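Local coordinates for RabGAP/TBC protein (Chlamydomonas reinhardtii, PDB 4P17) that is of unknown function but, as a flagellar TBC-domain protein, probably acts as a RabGAP that speeds GTP hydrolysis by Rab GTPases, at residues D14-F18 with S243-M247; I157-M161 with L175-L179; M200-D204 with I225-T230. One frame throughout, in Å; residues are numbered along the deposited sequence.

Contact 1: residues D14-F18 with S243-M247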
loop_
_atom_site.group_PDB
_atom_site.type_symbol
_atom_site.label_atom_id
_atom_site.label_comp_id
_atom_site.label_asym_id
_atom_site.label_seq_id
_atom_site.Cartn_x
_atom_site.Cartn_y
_atom_site.Cartn_z
ATOM N N ASP A 14 11.435 -7.236 9.776
ATOM C CA ASP A 14 11.745 -6.162 8.836
ATOM C C ASP A 14 11.820 -4.808 9.553
ATOM O O ASP A 14 11.768 -4.740 10.775
ATOM C CB ASP A 14 10.734 -6.137 7.666
ATOM C CG ASP A 14 9.331 -5.806 8.071
ATOM O OD1 ASP A 14 9.087 -5.233 9.175
ATOM O OD2 ASP A 14 8.465 -6.115 7.219
ATOM N N LEU A 15 11.942 -3.739 8.774
ATOM C CA LEU A 15 12.243 -2.429 9.335
ATOM C C LEU A 15 11.132 -2.015 10.252
ATOM O O LEU A 15 11.351 -1.410 11.290
ATOM C CB LEU A 15 12.435 -1.392 8.231
ATOM C CG LEU A 15 12.495 0.052 8.722
ATOM C CD1 LEU A 15 13.738 0.195 9.611
ATOM C CD2 LEU A 15 12.516 1.024 7.547
ATOM N N TYR A 16 9.931 -2.376 9.865
ATOM C CA TYR A 16 8.742 -1.921 10.576
ATOM C C TYR A 16 8.323 -2.878 11.686
ATOM O O TYR A 16 7.282 -2.674 12.327
ATOM C CB TYR A 16 7.635 -1.757 9.548
ATOM C CG TYR A 16 7.861 -0.557 8.689
ATOM C CD1 TYR A 16 7.725 0.728 9.202
ATOM C CD2 TYR A 16 8.251 -0.696 7.373
ATOM C CE1 TYR A 16 7.941 1.840 8.408
ATOM C CE2 TYR A 16 8.467 0.409 6.581
ATOM C CZ TYR A 16 8.309 1.660 7.087
ATOM O OH TYR A 16 8.558 2.725 6.266
ATOM N N GLY A 17 9.138 -3.897 11.928
ATOM C CA GLY A 17 8.908 -4.818 13.029
ATOM C C GLY A 17 8.098 -6.071 12.729
ATOM O O GLY A 17 7.751 -6.803 13.653
ATOM N N PHE A 18 7.769 -6.315 11.464
ATOM C CA PHE A 18 7.014 -7.531 11.097
ATOM C C PHE A 18 7.984 -8.668 10.996
ATOM O O PHE A 18 9.075 -8.480 10.450
ATOM C CB PHE A 18 6.298 -7.370 9.747
ATOM C CG PHE A 18 5.216 -6.337 9.763
ATOM C CD1 PHE A 18 3.930 -6.663 10.143
ATOM C CD2 PHE A 18 5.496 -5.024 9.427
ATOM C CE1 PHE A 18 2.952 -5.696 10.166
ATOM C CE2 PHE A 18 4.537 -4.068 9.461
ATOM C CZ PHE A 18 3.259 -4.396 9.822
ATOM N N SER A 243 6.244 -5.657 4.161
ATOM C CA SER A 243 5.851 -4.283 4.448
ATOM C C SER A 243 6.739 -3.206 3.792
ATOM O O SER A 243 6.237 -2.169 3.360
ATOM C CB SER A 243 5.818 -4.071 5.973
ATOM O OG SER A 243 7.119 -3.872 6.466
ATOM N N GLU A 244 8.041 -3.436 3.679
ATOM C CA GLU A 244 8.894 -2.392 3.110
ATOM C C GLU A 244 8.669 -2.324 1.596
ATOM O O GLU A 244 8.830 -1.266 0.975
ATOM C CB GLU A 244 10.362 -2.641 3.434
ATOM C CG GLU A 244 10.636 -2.634 4.892
ATOM C CD GLU A 244 12.071 -2.818 5.216
ATOM O OE1 GLU A 244 12.890 -2.001 4.748
ATOM O OE2 GLU A 244 12.383 -3.806 5.921
ATOM N N THR A 245 8.244 -3.444 1.015
ATOM C CA THR A 245 7.961 -3.461 -0.419
ATOM C C THR A 245 6.645 -2.717 -0.646
ATOM O O THR A 245 6.522 -1.916 -1.584
ATOM C CB THR A 245 7.900 -4.874 -0.925
ATOM O OG1 THR A 245 9.170 -5.469 -0.660
ATOM C CG2 THR A 245 7.634 -4.930 -2.375
ATOM N N VAL A 246 5.671 -2.983 0.224
ATOM C CA VAL A 246 4.386 -2.288 0.152
ATOM C C VAL A 246 4.606 -0.772 0.171
ATOM O O VAL A 246 4.016 -0.048 -0.645
ATOM C CB VAL A 246 3.444 -2.660 1.319
ATOM C CG1 VAL A 246 2.145 -1.848 1.253
ATOM C CG2 VAL A 246 3.104 -4.133 1.335
ATOM N N MET A 247 5.450 -0.289 1.080
ATOM C CA MET A 247 5.593 1.164 1.259
ATOM C C MET A 247 6.178 1.820 0.023
ATOM O O MET A 247 5.893 2.983 -0.262
ATOM C CB MET A 247 6.481 1.511 2.459
ATOM C CG MET A 247 6.136 0.816 3.716
ATOM S SD MET A 247 4.525 1.264 4.297
ATOM C CE MET A 247 4.588 0.358 5.863
HETATM O O HOH W 1 9.436 -5.855 4.517
HETATM O O HOH W 2 6.052 -7.423 6.175
#

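Contact 2: residues I157-M161 with L175-L179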
loop_
_atom_site.group_PDB
_atom_site.type_symbol
_atom_site.label_atom_id
_atom_site.label_comp_id
_atom_site.label_asym_id
_atom_site.label_seq_id
_atom_site.Cartn_x
_atom_site.Cartn_y
_atom_site.Cartn_z
ATOM N N ILE A 157 -4.729 -1.630 5.730
ATOM C CA ILE A 157 -4.217 -0.343 5.238
ATOM C C ILE A 157 -3.892 0.614 6.393
ATOM O O ILE A 157 -2.819 1.174 6.488
ATOM C CB ILE A 157 -5.235 0.318 4.283
ATOM C CG1 ILE A 157 -5.372 -0.527 3.011
ATOM C CG2 ILE A 157 -4.778 1.730 3.885
ATOM C CD1 ILE A 157 -6.422 -0.055 2.058
ATOM N N VAL A 158 -4.827 0.803 7.308
ATOM C CA VAL A 158 -4.586 1.754 8.363
ATOM C C VAL A 158 -3.531 1.228 9.325
ATOM O O VAL A 158 -2.768 2.011 9.906
ATOM C CB VAL A 158 -5.887 2.092 9.110
ATOM C CG1 VAL A 158 -5.572 2.823 10.435
ATOM C CG2 VAL A 158 -6.753 2.899 8.230
ATOM N N GLY A 159 -3.463 -0.097 9.466
ATOM C CA GLY A 159 -2.456 -0.719 10.293
ATOM C C GLY A 159 -1.075 -0.391 9.761
ATOM O O GLY A 159 -0.184 -0.005 10.502
ATOM N N LEU A 160 -0.882 -0.520 8.453
ATOM C CA LEU A 160 0.422 -0.204 7.904
ATOM C C LEU A 160 0.644 1.283 7.891
ATOM O O LEU A 160 1.762 1.725 8.058
ATOM C CB LEU A 160 0.598 -0.803 6.498
ATOM C CG LEU A 160 1.761 -1.777 6.311
ATOM C CD1 LEU A 160 1.732 -2.905 7.301
ATOM C CD2 LEU A 160 1.677 -2.344 4.883
ATOM N N MET A 161 -0.416 2.075 7.710
ATOM C CA MET A 161 -0.256 3.512 7.802
ATOM C C MET A 161 0.232 3.905 9.199
ATOM O O MET A 161 1.173 4.693 9.331
ATOM C CB MET A 161 -1.561 4.226 7.488
ATOM C CG MET A 161 -1.931 4.256 6.035
ATOM S SD MET A 161 -3.437 5.253 5.946
ATOM C CE MET A 161 -3.762 5.197 4.171
ATOM N N LEU A 175 -4.471 10.705 5.964
ATOM C CA LEU A 175 -3.929 9.998 4.789
ATOM C C LEU A 175 -4.978 9.037 4.220
ATOM O O LEU A 175 -5.121 8.919 3.004
ATOM C CB LEU A 175 -2.633 9.264 5.139
ATOM C CG LEU A 175 -1.861 8.598 3.989
ATOM C CD1 LEU A 175 -1.233 9.611 3.002
ATOM C CD2 LEU A 175 -0.747 7.738 4.568
ATOM N N LEU A 176 -5.704 8.348 5.098
ATOM C CA LEU A 176 -6.803 7.495 4.686
ATOM C C LEU A 176 -7.867 8.342 3.941
ATOM O O LEU A 176 -8.371 7.953 2.895
ATOM C CB LEU A 176 -7.402 6.793 5.904
ATOM C CG LEU A 176 -8.577 5.856 5.608
ATOM C CD1 LEU A 176 -8.147 4.654 4.745
ATOM C CD2 LEU A 176 -9.205 5.388 6.907
ATOM N N ALA A 177 -8.207 9.518 4.480
ATOM C CA ALA A 177 -9.165 10.391 3.806
ATOM C C ALA A 177 -8.674 10.770 2.412
ATOM O O ALA A 177 -9.413 10.664 1.420
ATOM C CB ALA A 177 -9.404 11.662 4.632
ATOM N N ALA A 178 -7.424 11.215 2.324
ATOM C CA ALA A 178 -6.858 11.562 1.020
ATOM C C ALA A 178 -6.939 10.381 0.047
ATOM O O ALA A 178 -7.309 10.533 -1.104
ATOM C CB ALA A 178 -5.431 12.035 1.178
ATOM N N LEU A 179 -6.662 9.188 0.538
ATOM C CA LEU A 179 -6.647 7.992 -0.301
ATOM C C LEU A 179 -8.014 7.626 -0.859
ATOM O O LEU A 179 -8.188 7.418 -2.060
ATOM C CB LEU A 179 -6.072 6.843 0.529
ATOM C CG LEU A 179 -6.184 5.450 -0.054
ATOM C CD1 LEU A 179 -5.111 5.273 -1.143
ATOM C CD2 LEU A 179 -6.033 4.410 1.019
#

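Contact 3: residues M200-D204 with I225-T230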
loop_
_atom_site.group_PDB
_atom_site.type_symbol
_atom_site.label_atom_id
_atom_site.label_comp_id
_atom_site.label_asym_id
_atom_site.label_seq_id
_atom_site.Cartn_x
_atom_site.Cartn_y
_atom_site.Cartn_z
ATOM N N MET A 200 -8.852 -3.810 -13.072
ATOM C CA MET A 200 -8.730 -5.215 -13.453
ATOM C C MET A 200 -8.806 -5.356 -14.971
ATOM O O MET A 200 -8.115 -6.179 -15.575
ATOM C CB MET A 200 -9.833 -6.036 -12.771
ATOM C CG MET A 200 -9.535 -7.520 -12.629
ATOM S SD MET A 200 -8.234 -7.905 -11.434
ATOM C CE MET A 200 -9.029 -7.529 -9.883
ATOM N N ARG A 201 -9.637 -4.530 -15.600
ATOM C CA ARG A 201 -9.643 -4.419 -17.058
ATOM C C ARG A 201 -8.245 -4.133 -17.571
ATOM O O ARG A 201 -7.781 -4.697 -18.574
ATOM C CB ARG A 201 -10.583 -3.297 -17.511
ATOM N N ALA A 202 -7.572 -3.228 -16.883
ATOM C CA ALA A 202 -6.288 -2.765 -17.342
ATOM C C ALA A 202 -5.272 -3.900 -17.215
ATOM O O ALA A 202 -4.485 -4.171 -18.128
ATOM C CB ALA A 202 -5.855 -1.525 -16.538
ATOM N N LEU A 203 -5.289 -4.566 -16.066
ATOM C CA LEU A 203 -4.349 -5.635 -15.818
ATOM C C LEU A 203 -4.514 -6.793 -16.826
ATOM O O LEU A 203 -3.529 -7.337 -17.343
ATOM C CB LEU A 203 -4.525 -6.130 -14.370
ATOM C CG LEU A 203 -3.562 -7.213 -13.901
ATOM C CD1 LEU A 203 -2.107 -6.765 -14.051
ATOM C CD2 LEU A 203 -3.868 -7.606 -12.468
ATOM N N ASP A 204 -5.745 -7.192 -17.118
ATOM C CA ASP A 204 -5.953 -8.289 -18.067
ATOM C C ASP A 204 -5.444 -7.870 -19.458
ATOM O O ASP A 204 -4.858 -8.666 -20.181
ATOM C CB ASP A 204 -7.433 -8.684 -18.127
ATOM C CG ASP A 204 -7.667 -10.047 -18.779
ATOM O OD1 ASP A 204 -6.857 -10.993 -18.600
ATOM O OD2 ASP A 204 -8.688 -10.170 -19.479
ATOM N N ILE A 225 -7.597 -13.627 -12.945
ATOM C CA ILE A 225 -6.575 -12.827 -12.248
ATOM C C ILE A 225 -7.186 -12.064 -11.062
ATOM O O ILE A 225 -6.489 -11.669 -10.127
ATOM C CB ILE A 225 -5.863 -11.829 -13.221
ATOM C CG1 ILE A 225 -4.810 -10.970 -12.489
ATOM C CG2 ILE A 225 -6.856 -10.926 -13.916
ATOM C CD1 ILE A 225 -3.685 -11.751 -11.909
ATOM N N SER A 226 -8.492 -11.872 -11.090
ATOM C CA SER A 226 -9.131 -11.088 -10.036
ATOM C C SER A 226 -9.099 -11.836 -8.704
ATOM O O SER A 226 -9.247 -11.222 -7.632
ATOM C CB SER A 226 -10.559 -10.734 -10.431
ATOM O OG SER A 226 -11.316 -11.895 -10.743
ATOM N N MET A 227 -8.881 -13.151 -8.768
ATOM C CA MET A 227 -8.743 -13.955 -7.544
ATOM C C MET A 227 -7.486 -13.614 -6.774
ATOM O O MET A 227 -7.444 -13.721 -5.535
ATOM C CB MET A 227 -8.736 -15.438 -7.879
ATOM C CG MET A 227 -10.098 -15.960 -8.232
ATOM S SD MET A 227 -10.130 -17.732 -7.944
ATOM C CE MET A 227 -11.837 -18.089 -8.326
ATOM N N LEU A 228 -6.461 -13.197 -7.506
ATOM C CA LEU A 228 -5.197 -12.788 -6.901
ATOM C C LEU A 228 -5.140 -11.289 -6.649
ATOM O O LEU A 228 -4.755 -10.854 -5.548
ATOM C CB LEU A 228 -4.016 -13.207 -7.796
ATOM N N ALA A 229 -5.549 -10.501 -7.651
ATOM C CA ALA A 229 -5.277 -9.064 -7.656
ATOM C C ALA A 229 -6.359 -8.249 -6.959
ATOM O O ALA A 229 -6.184 -7.048 -6.718
ATOM C CB ALA A 229 -5.097 -8.573 -9.104
ATOM N N THR A 230 -7.499 -8.878 -6.675
ATOM C CA THR A 230 -8.565 -8.192 -5.944
ATOM C C THR A 230 -8.017 -7.744 -4.620
ATOM O O THR A 230 -8.087 -6.561 -4.303
ATOM C CB THR A 230 -9.801 -9.073 -5.707
ATOM O OG1 THR A 230 -10.502 -9.251 -6.942
ATOM C CG2 THR A 230 -10.744 -8.424 -4.680
#

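Contact 1: residues D14-F18 with S243-M247
Asp14 meets the first turn of helix 243-256 through its carboxylate. Ser243 OG donates to Asp14 OD2 at 2.7 Å, from above the carboxylate plane. The same oxygen takes hydrogens from two waters. One water accepts from Glu244 N, the other from Ser243 N, so three bonds grip OD2 and tie it to the helix start. The amide end of the helix would probably stabilise the negative charge here. Asp14 OD1 turns back and accepts from Phe18 N at 2.9 Å.

Leu15 gives its backbone N-H to Glu244 OE2 at 2.9 Å, with an N-H...O angle of 156°. The glutamate reaches it with an extended chain, and OE2 also forms a salt bridge with Arg30. With an alanine at Glu244, the Leu15 N-H is likely to lose its acceptor and Arg30 its carboxylate mate.

Tyr16 lays its ring between two side chains. Met247 CE sits over one face, 4.0 Å from the centroid of the Tyr16 ring in a CH-pi contact, and Leu15 CD2 lies over the opposite face, toward the rim. The methionine bends at chi2 (-64°), which swings its methyl back to the ring. Ser243 OG lies at the ring edge, 3.5 Å from Tyr16 CD2. The hydroxyl of Tyr16 is hydrogen-bonded to Arg73.

Gly17 completes a type I beta turn that begins at Asp14. Its positive phi would jam a CB against the carbonyl oxygen before it.

Phe18 brings CD2 to 3.6 Å from Ser243 CB. Its backbone O accepts from Asp14 N at 2.8 Å. The outcome is an N-terminal beta turn, pinned by an aspartate, docked on the N-terminal end of a helix in the all-helical TBC fold.

Contact 2: residues I157-M161 with L175-L179
The axes of segments 157-161 and 175-179 approach to 11.3 Å and run nearer antiparallel than parallel, at 133°. Met161, Val158 and Ile157 face Leu175, Leu176 and Leu179 across the interface. Helices 153-164 and 169-183 follow each other in the chain, so the pair is a splayed helical hairpin of the all-helical TBC domain. No hydrogen bond joins the two segments. The contact is apolar and fully buried.

Met161 reaches toward helix 169-183. Its chain is extended beyond CG (chi2 -176°, chi3 -180°), which carries the methyl straight to the opposite helix. There CE enters the notch between three residues of one helical turn. Met161 CE lies 3.9 Å from Leu175 CG and 4.0 Å from Leu179 CD2. Met161 CE also rests 3.8 Å from Leu176 N. Further back along the chain, Met161 SD and CG both lie against Leu175 CD2. The two side chains pass each other at a slant.

Leu179 CD2 takes a second neighbour, Ile157 CG2, at 4.1 Å. This methyl of Leu179 is thus shared by residues one turn apart on helix 153-164. Other helices continue the core around the pair. Trp250 of helix 243-256 touches Met161. On helix 128-144, Val137 and Leu138 touch Val158, and Tyr141 touches Leu176.

Val158 and Leu176 belong to the closest backbone pairing, with their CA atoms 7.2 Å apart. Their side chains cross at about a right angle, and Val158 CG2 meets Leu176 CD2 at 3.7 Å.

Contact 3: residues M200-D204 with I225-T230
Ile225 O accepts two backbone bonds, from Ala229 N at 2.9 Å and from Leu228 N at 3.0 Å. These bonds hold the backbone turn of residues 225-229. They also fix the spacing of Ile225 and Ala229, whose side chains both receive Leu203. Leu203 CD2 presses on Ile225 CG1 at 3.5 Å, tighter than usual for two carbons. Leu203 CD2 also touches Ala229 CB at 3.7 Å. The side chains of Leu203 and Ile225 cross at about a right angle.

The contact joins the N-terminal part of helix 201-210 to that of helix 226-234 within the all-helical TBC domain. Helix 259-271 adds to it, with Leu269 touching both Leu203 and Ile225.

Met200 is the first modelled residue after a gap in the chain. Its CG lies opposite the backbone N (chi1 -157°), and bends at chi2 and chi3 then curl the thioether over the other segment. Met200 SD lies 4.0 Å from Ala229 CB and 4.1 Å from Ile225 CG2. Beyond the sulfur, Met200 CE rests on Ser226, 3.6 Å from its CB, and reaches Thr230 OG1 at 3.7 Å.

From the N terminus, residues 14-18 meet residues 243-247, so contact 1 closes a loop of more than 220 residues and ties the N-terminal loop to helix 243-256. Contacts 2 and 3 are both nested inside it, in series. Contact 2 closes a short hairpin, tying helix 153-164 to helix 169-183. Contact 3 then closes the span from 200-204 to 225-230 and ties helix 201-210 to helix 226-234. Contacts 1 and 2 touch through Leu160, which packs on Phe18, Val246 and Met247. Contact 3 stands apart: its centre is about 24 Å from that of contact 1, on the opposite side of the chain's centre. Helix 243-256 follows helix 226-234, linking contact 3 to contact 1 along the chain.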